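Local structure of probable ss-1,3-N-acetylglucosaminyltransferase (Staphylococcus aureus, 6H4F) at residues S167-L172 with F206-K211; R277-G282 with Q321-K326. The protein is a probable glycosyltransferase of family 2, pairing a GT-A type domain with a TarS-type linker domain. All coordinates share one frame; numbering follows the deposited sequence.

Contact 1: S167-L172 with F206-K211. With FQ8 ([(2~{R},3~{S},4~{S})-2,3,4,5-tetrakis(oxidanyl)pentyl] [(2~{R},3~{R},4~{S})-2,3,4-tris(oxidanyl)-5-[oxidanyl-[(2~{R},3~{S},4~{S})-2,3,4-tris(oxidanyl)-5-phosphonooxy-pentoxy]phosphoryl]oxy-pentyl] hydrogen phosphate), chain M.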
ATOM      1  N   SER A 167     -12.154  21.760  19.896  1.00 27.45           N
ATOM      2  CA  SER A 167     -12.482  20.372  19.542  1.00 31.87           C
ATOM      3  C   SER A 167     -13.992  20.107  19.536  1.00 29.57           C
ATOM      4  O   SER A 167     -14.404  18.983  19.834  1.00 33.94           O
ATOM      5  CB  SER A 167     -11.802  19.388  20.474  1.00 33.79           C
ATOM      6  OG  SER A 167     -10.412  19.619  20.507  1.00 39.19           O
ATOM      7  N   ILE A 168     -14.798  21.086  19.120  1.00 26.03           N
ATOM      8  CA  ILE A 168     -16.241  20.946  19.248  1.00 27.01           C
ATOM      9  C   ILE A 168     -16.783  19.921  18.247  1.00 29.53           C
ATOM     10  O   ILE A 168     -17.763  19.246  18.556  1.00 25.73           O
ATOM     11  CB  ILE A 168     -16.955  22.306  19.158  1.00 28.14           C
ATOM     12  CG1 ILE A 168     -16.430  23.264  20.234  1.00 27.48           C
ATOM     13  CG2 ILE A 168     -18.468  22.121  19.267  1.00 29.57           C
ATOM     14  CD1 ILE A 168     -17.130  24.599  20.261  1.00 29.64           C
ATOM     15  N   PHE A 169     -16.136  19.762  17.083  1.00 27.48           N
ATOM     16  CA  PHE A 169     -16.580  18.769  16.091  1.00 25.92           C
ATOM     17  C   PHE A 169     -16.307  17.339  16.588  1.00 25.87           C
ATOM     18  O   PHE A 169     -16.785  16.383  15.989  1.00 23.78           O
ATOM     19  CB  PHE A 169     -15.960  19.038  14.715  1.00 28.02           C
ATOM     20  CG  PHE A 169     -16.682  20.051  13.858  1.00 26.88           C
ATOM     21  CD1 PHE A 169     -17.744  20.784  14.347  1.00 29.29           C
ATOM     22  CD2 PHE A 169     -16.245  20.329  12.570  1.00 29.44           C
ATOM     23  CE1 PHE A 169     -18.408  21.704  13.548  1.00 29.26           C
ATOM     24  CE2 PHE A 169     -16.909  21.239  11.770  1.00 28.34           C
ATOM     25  CZ  PHE A 169     -18.001  21.913  12.252  1.00 31.23           C
ATOM     26  N   TYR A 170     -15.594  17.192  17.711  1.00 26.23           N
ATOM     27  CA  TYR A 170     -15.420  15.901  18.339  1.00 24.74           C
ATOM     28  C   TYR A 170     -16.408  15.694  19.510  1.00 29.11           C
ATOM     29  O   TYR A 170     -16.318  14.690  20.230  1.00 27.56           O
ATOM     30  CB  TYR A 170     -13.982  15.728  18.803  1.00 26.06           C
ATOM     31  CG  TYR A 170     -12.995  15.621  17.666  1.00 24.80           C
ATOM     32  CD1 TYR A 170     -12.886  14.458  16.956  1.00 25.60           C
ATOM     33  CD2 TYR A 170     -12.155  16.670  17.316  1.00 25.99           C
ATOM     34  CE1 TYR A 170     -11.979  14.313  15.918  1.00 26.88           C
ATOM     35  CE2 TYR A 170     -11.249  16.562  16.278  1.00 26.01           C
ATOM     36  CZ  TYR A 170     -11.156  15.373  15.573  1.00 26.65           C
ATOM     37  OH  TYR A 170     -10.257  15.222  14.550  1.00 25.58           O
ATOM     38  N   ALA A 171     -17.376  16.598  19.688  1.00 27.81           N
ATOM     39  CA  ALA A 171     -18.374  16.456  20.771  1.00 27.59           C
ATOM     40  C   ALA A 171     -19.731  16.951  20.263  1.00 27.68           C
ATOM     41  O   ALA A 171     -20.216  18.016  20.691  1.00 27.84           O
ATOM     42  CB  ALA A 171     -17.933  17.235  21.980  1.00 26.33           C
ATOM     43  N   LEU A 172     -20.309  16.205  19.317  1.00 27.01           N
ATOM     44  CA  LEU A 172     -21.474  16.656  18.569  1.00 29.79           C
ATOM     45  C   LEU A 172     -22.785  16.011  19.057  1.00 28.89           C
ATOM     46  O   LEU A 172     -23.809  16.181  18.398  1.00 30.69           O
ATOM     47  CB  LEU A 172     -21.233  16.332  17.092  1.00 28.15           C
ATOM     48  CG  LEU A 172     -20.221  17.214  16.380  1.00 26.43           C
ATOM     49  CD1 LEU A 172     -20.048  16.771  14.945  1.00 26.69           C
ATOM     50  CD2 LEU A 172     -20.613  18.679  16.413  1.00 29.41           C
ATOM     51  N   PHE A 206     -27.053  23.818  14.490  1.00 29.24           N
ATOM     52  CA  PHE A 206     -27.117  24.803  15.547  1.00 29.72           C
ATOM     53  C   PHE A 206     -25.838  25.649  15.558  1.00 30.00           C
ATOM     54  O   PHE A 206     -25.913  26.899  15.598  1.00 33.79           O
ATOM     55  CB  PHE A 206     -27.335  24.132  16.907  1.00 27.78           C
ATOM     56  CG  PHE A 206     -27.678  25.110  17.999  1.00 27.39           C
ATOM     57  CD1 PHE A 206     -26.683  25.779  18.686  1.00 26.90           C
ATOM     58  CD2 PHE A 206     -28.997  25.388  18.302  1.00 30.16           C
ATOM     59  CE1 PHE A 206     -27.004  26.693  19.674  1.00 31.94           C
ATOM     60  CE2 PHE A 206     -29.323  26.290  19.297  1.00 30.12           C
ATOM     61  CZ  PHE A 206     -28.323  26.951  19.976  1.00 31.42           C
ATOM     62  N   LEU A 207     -24.677  24.974  15.549  1.00 28.05           N
ATOM     63  CA  LEU A 207     -23.365  25.635  15.571  1.00 31.42           C
ATOM     64  C   LEU A 207     -23.227  26.594  14.377  1.00 27.78           C
ATOM     65  O   LEU A 207     -22.670  27.676  14.530  1.00 27.93           O
ATOM     66  CB  LEU A 207     -22.240  24.598  15.517  1.00 30.06           C
ATOM     67  CG  LEU A 207     -21.990  23.802  16.794  1.00 30.40           C
ATOM     68  CD1 LEU A 207     -21.076  22.621  16.517  1.00 28.17           C
ATOM     69  CD2 LEU A 207     -21.422  24.684  17.904  1.00 28.80           C
ATOM     70  N   MET A 208     -23.722  26.188  13.209  1.00 27.25           N
ATOM     71  CA  MET A 208     -23.553  26.961  11.984  1.00 29.00           C
ATOM     72  C   MET A 208     -24.518  28.159  11.957  1.00 32.50           C
ATOM     73  O   MET A 208     -24.402  29.009  11.071  1.00 31.22           O
ATOM     74  CB  MET A 208     -23.787  26.091  10.747  1.00 28.20           C
ATOM     75  CG  MET A 208     -22.711  25.031  10.520  1.00 29.02           C
ATOM     76  SD  MET A 208     -21.028  25.726  10.389  1.00 32.24           S
ATOM     77  CE  MET A 208     -20.451  25.454  12.053  1.00 33.80           C
ATOM     78  N   ASN A 209     -25.440  28.239  12.924  1.00 32.52           N
ATOM     79  CA  ASN A 209     -26.430  29.321  12.999  1.00 32.86           C
ATOM     80  C   ASN A 209     -26.328  30.081  14.331  1.00 32.67           C
ATOM     81  O   ASN A 209     -27.222  30.809  14.658  1.00 37.65           O
ATOM     82  CB  ASN A 209     -27.853  28.797  12.779  1.00 34.13           C
ATOM     83  CG  ASN A 209     -28.106  28.432  11.337  1.00 40.10           C
ATOM     84  OD1 ASN A 209     -28.448  29.286  10.533  1.00 42.47           O
ATOM     85  ND2 ASN A 209     -27.877  27.179  10.967  1.00 42.74           N
ATOM     86  N   SER A 210     -25.205  29.961  15.046  1.00 33.30           N
ATOM     87  CA  SER A 210     -24.983  30.697  16.287  1.00 34.75           C
ATOM     88  C   SER A 210     -23.485  30.989  16.458  1.00 34.89           C
ATOM     89  O   SER A 210     -22.668  30.366  15.769  1.00 33.21           O
ATOM     90  CB  SER A 210     -25.534  29.913  17.463  1.00 34.29           C
ATOM     91  OG  SER A 210     -24.920  28.626  17.546  1.00 33.93           O
ATOM     92  N   LYS A 211     -23.144  31.870  17.398  1.00 32.77           N
ATOM     93  CA  LYS A 211     -21.783  32.403  17.557  1.00 38.21           C
ATOM     94  C   LYS A 211     -21.167  32.029  18.916  1.00 34.65           C
ATOM     95  O   LYS A 211     -19.945  31.838  19.037  1.00 35.63           O
ATOM     96  CB  LYS A 211     -21.637  33.933  17.411  1.00 45.10           C
ATOM     97  CG  LYS A 211     -22.830  34.879  17.216  1.00 68.23           C
ATOM     98  CD  LYS A 211     -22.406  36.194  16.628  1.00 64.18           C
TER
HETATM   99  OAN FQ8 M 401      -5.759  17.356  15.317  1.00 39.71           O
HETATM  100  PBL FQ8 M 401      -6.887  16.241  15.061  1.00 32.53           P
HETATM  101  OAO FQ8 M 401      -6.364  15.418  13.790  1.00 34.34           O
HETATM  102  OAA FQ8 M 401      -8.207  16.851  14.815  1.00 31.67           O
HETATM  103  OAX FQ8 M 401      -6.825  15.239  16.306  1.00 42.43           O
HETATM  104  CAS FQ8 M 401      -8.004  14.712  16.913  1.00 35.88           C
HETATM  105  CBE FQ8 M 401      -7.647  14.187  18.306  1.00 37.87           C
HETATM  106  OAG FQ8 M 401      -6.578  13.247  18.212  1.00 34.53           O
HETATM  107  CBJ FQ8 M 401      -8.866  13.532  18.964  1.00 41.50           C
HETATM  108  OAL FQ8 M 401      -9.666  12.839  18.005  1.00 35.36           O
HETATM  109  CBF FQ8 M 401      -9.699  14.628  19.609  1.00 43.11           C
HETATM  110  OAH FQ8 M 401      -8.948  15.177  20.689  1.00 55.78           O
HETATM  111  CAU FQ8 M 401     -11.027  14.053  20.113  1.00 42.42           C
HETATM  112  OAZ FQ8 M 401     -10.796  12.887  20.903  1.00 34.41           O
HETATM  113  PBN FQ8 M 401     -11.716  12.590  22.195  1.00 37.72           P
HETATM  114  OAQ FQ8 M 401     -11.841  13.996  22.954  1.00 31.15           O
HETATM  115  OAC FQ8 M 401     -11.119  11.553  23.063  1.00 33.66           O
HETATM  116  OBB FQ8 M 401     -13.182  12.229  21.666  1.00 45.02           O
HETATM  117  CAW FQ8 M 401     -13.376  11.100  20.810  1.00 52.78           C
HETATM  118  CBH FQ8 M 401     -14.734  11.176  20.105  1.00 55.27           C
HETATM  119  OAJ FQ8 M 401     -15.094  12.538  19.874  1.00 35.06           O
HETATM  120  CBK FQ8 M 401     -15.803  10.493  20.963  1.00 64.62           C
HETATM  121  OAM FQ8 M 401     -15.267   9.292  21.517  1.00 63.13           O
HETATM  122  CBG FQ8 M 401     -17.024  10.150  20.105  1.00 50.20           C
HETATM  123  OAI FQ8 M 401     -16.622   9.337  19.006  1.00 54.21           O
HETATM  124  CAV FQ8 M 401     -17.659  11.434  19.579  1.00 61.60           C
HETATM  125  OBA FQ8 M 401     -19.077  11.290  19.534  1.00 46.84           O
HETATM  126  PBM FQ8 M 401     -20.009  12.584  19.735  1.00 51.35           P
HETATM  127  OAP FQ8 M 401     -19.431  13.675  18.705  1.00 46.92           O
HETATM  128  OAB FQ8 M 401     -19.971  13.063  21.135  1.00 36.78           O
HETATM  129  OAY FQ8 M 401     -21.480  12.206  19.223  1.00 59.18           O
HETATM  130  CAT FQ8 M 401     -21.680  11.195  18.234  1.00 75.99           C
HETATM  131  CBD FQ8 M 401     -22.774  10.226  18.698  1.00 90.24           C
HETATM  132  OAF FQ8 M 401     -23.782  10.934  19.426  1.00 75.06           O
HETATM  133  CBI FQ8 M 401     -23.410   9.543  17.481  1.00102.68           C
HETATM  134  OAK FQ8 M 401     -23.534  10.476  16.407  1.00 56.62           O
HETATM  135  CBC FQ8 M 401     -22.556   8.353  17.030  1.00 93.40           C
HETATM  136  OAE FQ8 M 401     -21.193   8.548  17.417  1.00 79.07           O
HETATM  137  CAR FQ8 M 401     -23.093   7.074  17.676  1.00 98.61           C
HETATM  138  OAD FQ8 M 401     -22.866   5.966  16.802  1.00111.09           O

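Contact 2: R277-G282 with Q321-K326. With FQ8 ([(2~{R},3~{S},4~{S})-2,3,4,5-tetrakis(oxidanyl)pentyl] [(2~{R},3~{R},4~{S})-2,3,4-tris(oxidanyl)-5-[oxidanyl-[(2~{R},3~{S},4~{S})-2,3,4-tris(oxidanyl)-5-phosphonooxy-pentoxy]phosphoryl]oxy-pentyl] hydrogen phosphate), chain M.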
ATOM      1  N   ARG A 277     -12.731  14.234  11.554  1.00 25.66           N
ATOM      2  CA  ARG A 277     -13.508  13.600  12.604  1.00 29.10           C
ATOM      3  C   ARG A 277     -14.191  12.335  12.056  1.00 29.39           C
ATOM      4  O   ARG A 277     -14.220  11.298  12.718  1.00 29.91           O
ATOM      5  CB  ARG A 277     -14.539  14.558  13.208  1.00 28.37           C
ATOM      6  CG  ARG A 277     -15.491  13.888  14.198  1.00 29.08           C
ATOM      7  CD  ARG A 277     -16.931  13.703  13.702  1.00 29.88           C
ATOM      8  NE  ARG A 277     -17.663  12.650  14.394  1.00 33.04           N
ATOM      9  CZ  ARG A 277     -18.178  12.755  15.625  1.00 44.71           C
ATOM     10  NH1 ARG A 277     -17.958  13.836  16.378  1.00 34.65           N
ATOM     11  NH2 ARG A 277     -18.918  11.777  16.113  1.00 38.32           N
ATOM     12  N   LEU A 278     -14.721  12.444  10.832  1.00 26.70           N
ATOM     13  CA  LEU A 278     -15.397  11.349  10.164  1.00 26.81           C
ATOM     14  C   LEU A 278     -14.427  10.178   9.950  1.00 28.49           C
ATOM     15  O   LEU A 278     -14.800   9.019  10.148  1.00 26.68           O
ATOM     16  CB  LEU A 278     -15.951  11.871   8.842  1.00 27.65           C
ATOM     17  CG  LEU A 278     -16.714  10.868   7.983  1.00 31.97           C
ATOM     18  CD1 LEU A 278     -17.939  10.345   8.731  1.00 32.95           C
ATOM     19  CD2 LEU A 278     -17.143  11.520   6.672  1.00 31.53           C
ATOM     20  N   LEU A 279     -13.185  10.479   9.558  1.00 27.78           N
ATOM     21  CA  LEU A 279     -12.199   9.442   9.320  1.00 28.61           C
ATOM     22  C   LEU A 279     -11.687   8.875  10.648  1.00 27.15           C
ATOM     23  O   LEU A 279     -11.347   7.708  10.703  1.00 27.52           O
ATOM     24  CB  LEU A 279     -11.047  10.003   8.484  1.00 26.37           C
ATOM     25  CG  LEU A 279     -11.429  10.360   7.056  1.00 29.10           C
ATOM     26  CD1 LEU A 279     -10.290  11.063   6.344  1.00 31.61           C
ATOM     27  CD2 LEU A 279     -11.842   9.126   6.297  1.00 30.19           C
ATOM     28  N   ARG A 280     -11.655   9.679  11.710  1.00 26.95           N
ATOM     29  CA  ARG A 280     -11.207   9.153  13.007  1.00 29.00           C
ATOM     30  C   ARG A 280     -12.306   8.344  13.714  1.00 31.01           C
ATOM     31  O   ARG A 280     -11.971   7.423  14.435  1.00 31.32           O
ATOM     32  CB  ARG A 280     -10.746  10.253  13.955  1.00 29.54           C
ATOM     33  CG  ARG A 280      -9.422  10.891  13.568  1.00 32.70           C
ATOM     34  CD  ARG A 280      -9.036  11.887  14.640  1.00 35.23           C
ATOM     35  NE  ARG A 280      -7.837  12.609  14.292  1.00 33.27           N
ATOM     36  CZ  ARG A 280      -6.617  12.106  14.399  1.00 35.10           C
ATOM     37  NH1 ARG A 280      -6.456  10.836  14.741  1.00 31.07           N
ATOM     38  NH2 ARG A 280      -5.572  12.857  14.101  1.00 32.62           N
ATOM     39  N   HIS A 281     -13.584   8.730  13.571  1.00 30.66           N
ATOM     40  CA  HIS A 281     -14.636   8.205  14.470  1.00 30.47           C
ATOM     41  C   HIS A 281     -15.914   7.779  13.736  1.00 32.07           C
ATOM     42  O   HIS A 281     -16.858   7.411  14.379  1.00 30.20           O
ATOM     43  CB  HIS A 281     -15.021   9.245  15.526  1.00 27.80           C
ATOM     44  CG  HIS A 281     -13.883   9.708  16.357  1.00 31.03           C
ATOM     45  ND1 HIS A 281     -13.156   8.856  17.149  1.00 32.19           N
ATOM     46  CD2 HIS A 281     -13.340  10.938  16.514  1.00 32.48           C
ATOM     47  CE1 HIS A 281     -12.215   9.543  17.770  1.00 35.99           C
ATOM     48  NE2 HIS A 281     -12.315  10.825  17.407  1.00 31.87           N
ATOM     49  N   GLY A 282     -15.945   7.830  12.400  1.00 31.97           N
ATOM     50  CA  GLY A 282     -17.162   7.530  11.653  1.00 29.94           C
ATOM     51  C   GLY A 282     -17.586   6.073  11.773  1.00 31.70           C
ATOM     52  O   GLY A 282     -16.790   5.186  12.153  1.00 31.43           O
ATOM     53  N   GLN A 321      -3.021  15.265   8.007  1.00 33.43           N
ATOM     54  CA  GLN A 321      -2.382  14.821   6.782  1.00 36.07           C
ATOM     55  C   GLN A 321      -2.032  13.324   6.817  1.00 35.29           C
ATOM     56  O   GLN A 321      -1.818  12.758   5.750  1.00 33.06           O
ATOM     57  CB  GLN A 321      -1.200  15.717   6.408  1.00 44.46           C
ATOM     58  CG  GLN A 321      -1.640  17.017   5.730  1.00 59.95           C
ATOM     59  CD  GLN A 321      -2.434  16.810   4.450  1.00 74.29           C
ATOM     60  OE1 GLN A 321      -1.954  16.238   3.472  1.00 88.38           O
ATOM     61  NE2 GLN A 321      -3.667  17.291   4.438  1.00 50.43           N
ATOM     62  N   ILE A 322      -2.053  12.660   7.980  1.00 31.65           N
ATOM     63  CA  ILE A 322      -1.951  11.190   8.009  1.00 34.88           C
ATOM     64  C   ILE A 322      -3.066  10.549   7.179  1.00 32.83           C
ATOM     65  O   ILE A 322      -2.906   9.413   6.752  1.00 35.75           O
ATOM     66  CB  ILE A 322      -1.969  10.588   9.430  1.00 40.80           C
ATOM     67  CG1 ILE A 322      -3.170  11.049  10.242  1.00 38.21           C
ATOM     68  CG2 ILE A 322      -0.658  10.852  10.152  1.00 46.39           C
ATOM     69  CD1 ILE A 322      -3.401  10.211  11.479  1.00 46.39           C
ATOM     70  N   PHE A 323      -4.187  11.254   6.972  1.00 30.48           N
ATOM     71  CA  PHE A 323      -5.336  10.737   6.232  1.00 29.90           C
ATOM     72  C   PHE A 323      -5.298  11.089   4.739  1.00 31.92           C
ATOM     73  O   PHE A 323      -6.268  10.813   4.024  1.00 28.64           O
ATOM     74  CB  PHE A 323      -6.634  11.242   6.861  1.00 31.21           C
ATOM     75  CG  PHE A 323      -6.863  10.726   8.257  1.00 32.48           C
ATOM     76  CD1 PHE A 323      -7.026   9.368   8.482  1.00 33.18           C
ATOM     77  CD2 PHE A 323      -6.892  11.581   9.345  1.00 32.15           C
ATOM     78  CE1 PHE A 323      -7.234   8.875   9.763  1.00 35.45           C
ATOM     79  CE2 PHE A 323      -7.089  11.081  10.625  1.00 39.73           C
ATOM     80  CZ  PHE A 323      -7.260   9.727  10.834  1.00 33.94           C
ATOM     81  N   ASN A 324      -4.191  11.640   4.242  1.00 29.94           N
ATOM     82  CA  ASN A 324      -4.150  12.152   2.864  1.00 32.82           C
ATOM     83  C   ASN A 324      -4.465  11.015   1.879  1.00 28.55           C
ATOM     84  O   ASN A 324      -5.267  11.185   0.958  1.00 26.29           O
ATOM     85  CB  ASN A 324      -2.825  12.851   2.533  1.00 35.79           C
ATOM     86  CG  ASN A 324      -1.645  11.910   2.349  1.00 44.77           C
ATOM     87  OD1 ASN A 324      -1.453  10.972   3.128  1.00 47.24           O
ATOM     88  ND2 ASN A 324      -0.845  12.138   1.315  1.00 50.90           N
ATOM     89  N   LEU A 325      -3.859   9.845   2.079  1.00 27.11           N
ATOM     90  CA  LEU A 325      -4.017   8.744   1.138  1.00 29.24           C
ATOM     91  C   LEU A 325      -5.425   8.163   1.254  1.00 27.08           C
ATOM     92  O   LEU A 325      -6.101   7.941   0.245  1.00 26.85           O
ATOM     93  CB  LEU A 325      -2.935   7.698   1.404  1.00 29.94           C
ATOM     94  CG  LEU A 325      -3.100   6.400   0.619  1.00 33.22           C
ATOM     95  CD1 LEU A 325      -3.126   6.621  -0.884  1.00 32.10           C
ATOM     96  CD2 LEU A 325      -1.977   5.424   0.968  1.00 34.30           C
ATOM     97  N   LYS A 326      -5.891   7.956   2.493  1.00 29.93           N
ATOM     98  CA  LYS A 326      -7.210   7.383   2.690  1.00 27.50           C
ATOM     99  C   LYS A 326      -8.275   8.274   2.052  1.00 31.80           C
ATOM    100  O   LYS A 326      -9.192   7.777   1.371  1.00 28.00           O
ATOM    101  CB  LYS A 326      -7.519   7.161   4.170  1.00 32.39           C
ATOM    102  CG  LYS A 326      -8.826   6.420   4.406  1.00 32.44           C
ATOM    103  CD  LYS A 326      -8.944   5.783   5.762  1.00 32.65           C
ATOM    104  CE  LYS A 326     -10.197   4.933   5.880  1.00 34.06           C
ATOM    105  NZ  LYS A 326     -10.344   4.315   7.221  1.00 36.92           N
TER
HETATM  106  OAN FQ8 M 401      -5.759  17.356  15.317  1.00 39.71           O
HETATM  107  PBL FQ8 M 401      -6.887  16.241  15.061  1.00 32.53           P
HETATM  108  OAO FQ8 M 401      -6.364  15.418  13.790  1.00 34.34           O
HETATM  109  OAA FQ8 M 401      -8.207  16.851  14.815  1.00 31.67           O
HETATM  110  OAX FQ8 M 401      -6.825  15.239  16.306  1.00 42.43           O
HETATM  111  CAS FQ8 M 401      -8.004  14.712  16.913  1.00 35.88           C
HETATM  112  CBE FQ8 M 401      -7.647  14.187  18.306  1.00 37.87           C
HETATM  113  OAG FQ8 M 401      -6.578  13.247  18.212  1.00 34.53           O
HETATM  114  CBJ FQ8 M 401      -8.866  13.532  18.964  1.00 41.50           C
HETATM  115  OAL FQ8 M 401      -9.666  12.839  18.005  1.00 35.36           O
HETATM  116  CBF FQ8 M 401      -9.699  14.628  19.609  1.00 43.11           C
HETATM  117  OAH FQ8 M 401      -8.948  15.177  20.689  1.00 55.78           O
HETATM  118  CAU FQ8 M 401     -11.027  14.053  20.113  1.00 42.42           C
HETATM  119  OAZ FQ8 M 401     -10.796  12.887  20.903  1.00 34.41           O
HETATM  120  PBN FQ8 M 401     -11.716  12.590  22.195  1.00 37.72           P
HETATM  121  OAQ FQ8 M 401     -11.841  13.996  22.954  1.00 31.15           O
HETATM  122  OAC FQ8 M 401     -11.119  11.553  23.063  1.00 33.66           O
HETATM  123  OBB FQ8 M 401     -13.182  12.229  21.666  1.00 45.02           O
HETATM  124  CAW FQ8 M 401     -13.376  11.100  20.810  1.00 52.78           C
HETATM  125  CBH FQ8 M 401     -14.734  11.176  20.105  1.00 55.27           C
HETATM  126  OAJ FQ8 M 401     -15.094  12.538  19.874  1.00 35.06           O
HETATM  127  CBK FQ8 M 401     -15.803  10.493  20.963  1.00 64.62           C
HETATM  128  OAM FQ8 M 401     -15.267   9.292  21.517  1.00 63.13           O
HETATM  129  CBG FQ8 M 401     -17.024  10.150  20.105  1.00 50.20           C
HETATM  130  OAI FQ8 M 401     -16.622   9.337  19.006  1.00 54.21           O
HETATM  131  CAV FQ8 M 401     -17.659  11.434  19.579  1.00 61.60           C
HETATM  132  OBA FQ8 M 401     -19.077  11.290  19.534  1.00 46.84           O
HETATM  133  PBM FQ8 M 401     -20.009  12.584  19.735  1.00 51.35           P
HETATM  134  OAP FQ8 M 401     -19.431  13.675  18.705  1.00 46.92           O
HETATM  135  OAB FQ8 M 401     -19.971  13.063  21.135  1.00 36.78           O
HETATM  136  OAY FQ8 M 401     -21.480  12.206  19.223  1.00 59.18           O
HETATM  137  CAT FQ8 M 401     -21.680  11.195  18.234  1.00 75.99           C
HETATM  138  CBD FQ8 M 401     -22.774  10.226  18.698  1.00 90.24           C
HETATM  139  OAF FQ8 M 401     -23.782  10.934  19.426  1.00 75.06           O
HETATM  140  CBI FQ8 M 401     -23.410   9.543  17.481  1.00102.68           C
HETATM  141  OAK FQ8 M 401     -23.534  10.476  16.407  1.00 56.62           O
HETATM  142  CBC FQ8 M 401     -22.556   8.353  17.030  1.00 93.40           C
HETATM  143  OAE FQ8 M 401     -21.193   8.548  17.417  1.00 79.07           O
HETATM  144  CAR FQ8 M 401     -23.093   7.074  17.676  1.00 98.61           C
HETATM  145  OAD FQ8 M 401     -22.866   5.966  16.802  1.00111.09           O
HETATM  146  O   HOH W   1      -9.958   6.300   9.145  1.00 39.75           O

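Contact 1: S167-L172 with F206-K211
The phosphate oxygen OAP of FQ8 is gripped by the backbone NH of L172, with L172 N 2.7 Å from OAP and the bond nearly straight at 174°, and also by the guanidinium of R277 on helix 264-281. While its amide serves the ligand, the side chain of L172 joins a small apolar cluster, its CD2 lying 4.0 Å from L207 CD1. That one methyl of L207 is shared three ways. I168 CG2 lies 3.8 Å from L207 CD1, because a first torsion of -57° carries CG1 to the side of the backbone N and leaves the shorter branch facing the leucine. F169 brings its ring edge, CE1 standing 4.1 Å from L207 CD1, and M208 CE meets the same rim at CZ. Branched aliphatic residues and a ring edge suit this buried place, where no hydrogen bond spans the two segments. L207 lies on helix 198-207 and opens a type I turn that runs to S210. Just before the turn, F206 O accepts from N209 N and, on the opposite face of its plane, from S210 OG at 2.8 Å. Y170 faces the ligand: its OH donates to FQ8 OAA at 2.6 Å, and FQ8 OAL lies over one ring face. The loop between strands 134-142 and 177-179 thus forms part of the FQ8-binding site of this probable GT-A glycosyltransferase.

Contact 2: R277-G282 with Q321-K326
L279 and F323 form the apolar centre of a packing between helix 264-281 and the 3-10 turn that leads into helix 324-331, a joint within the TarS-type linker domain. The leucine sits over the phenyl face in a CH-pi contact: L279 CB is 4.1 Å from the centroid of the F323 ring and only 13° off its normal. Beyond this the two side chains run antiparallel alongside one another, bringing L279 CD1 to 3.7 Å from F323 CB. A flat ring suits the place, since it offers a face to L279 while R280 CG comes obliquely to its CE2 and CZ atoms, 3.7 Å from F323 CZ. The guanidinium of R280 stands at 83° to the ring. F323 CE2 lies over one guanidinium face and FQ8 OAG over the other.

R277, R280 and H281 turn polar groups to FQ8. R280, extended from CG to NE, presents its edge to the phosphate oxygen OAO, with R280 NH2 donating to FQ8 OAO at 2.7 Å and NE adding a weak bond. R277 NH2 contributes a weak bond of 3.5 Å to FQ8 OBA, while H281 lays its ring under FQ8 CBH, with R280 CB on the opposite face. Long cationic side chains fit a ligand rich in phosphate.

K326 lays its aliphatic chain near L279 and carries its NZ to D342, in a salt bridge, and to K285 O, in a hydrogen bond. N324, pointing away from helix 264-281, bonds instead to N289 and K343 of the second subunit. A water bridges the two segments: it accepts from K326 NZ at 2.8 Å and donates to L279 O, the latter bond short at 2.5 Å.

Overall arrangement
The centre of contact 1 lies about 10 Å from the centre of the chain and all its touching residues are buried; that of contact 2 lies about 20 Å out, still largely buried but with I322 exposed and R280 partly so. Contact 1 joins a loop to helix 198-207 wholly by apolar side chains; contact 2, joining helix 264-281 to the start of helix 324-331, mixes a CH-pi contact, an arginine and a water bridge. Their centres are about 19 Å apart, yet segments 167-172 and 277-282 meet: F169 O lies 2.8 Å from R277 NH1, a probable hydrogen bond, and Y170 packs against R277, R280 and H281. These two segments, one from each contact, also bind FQ8.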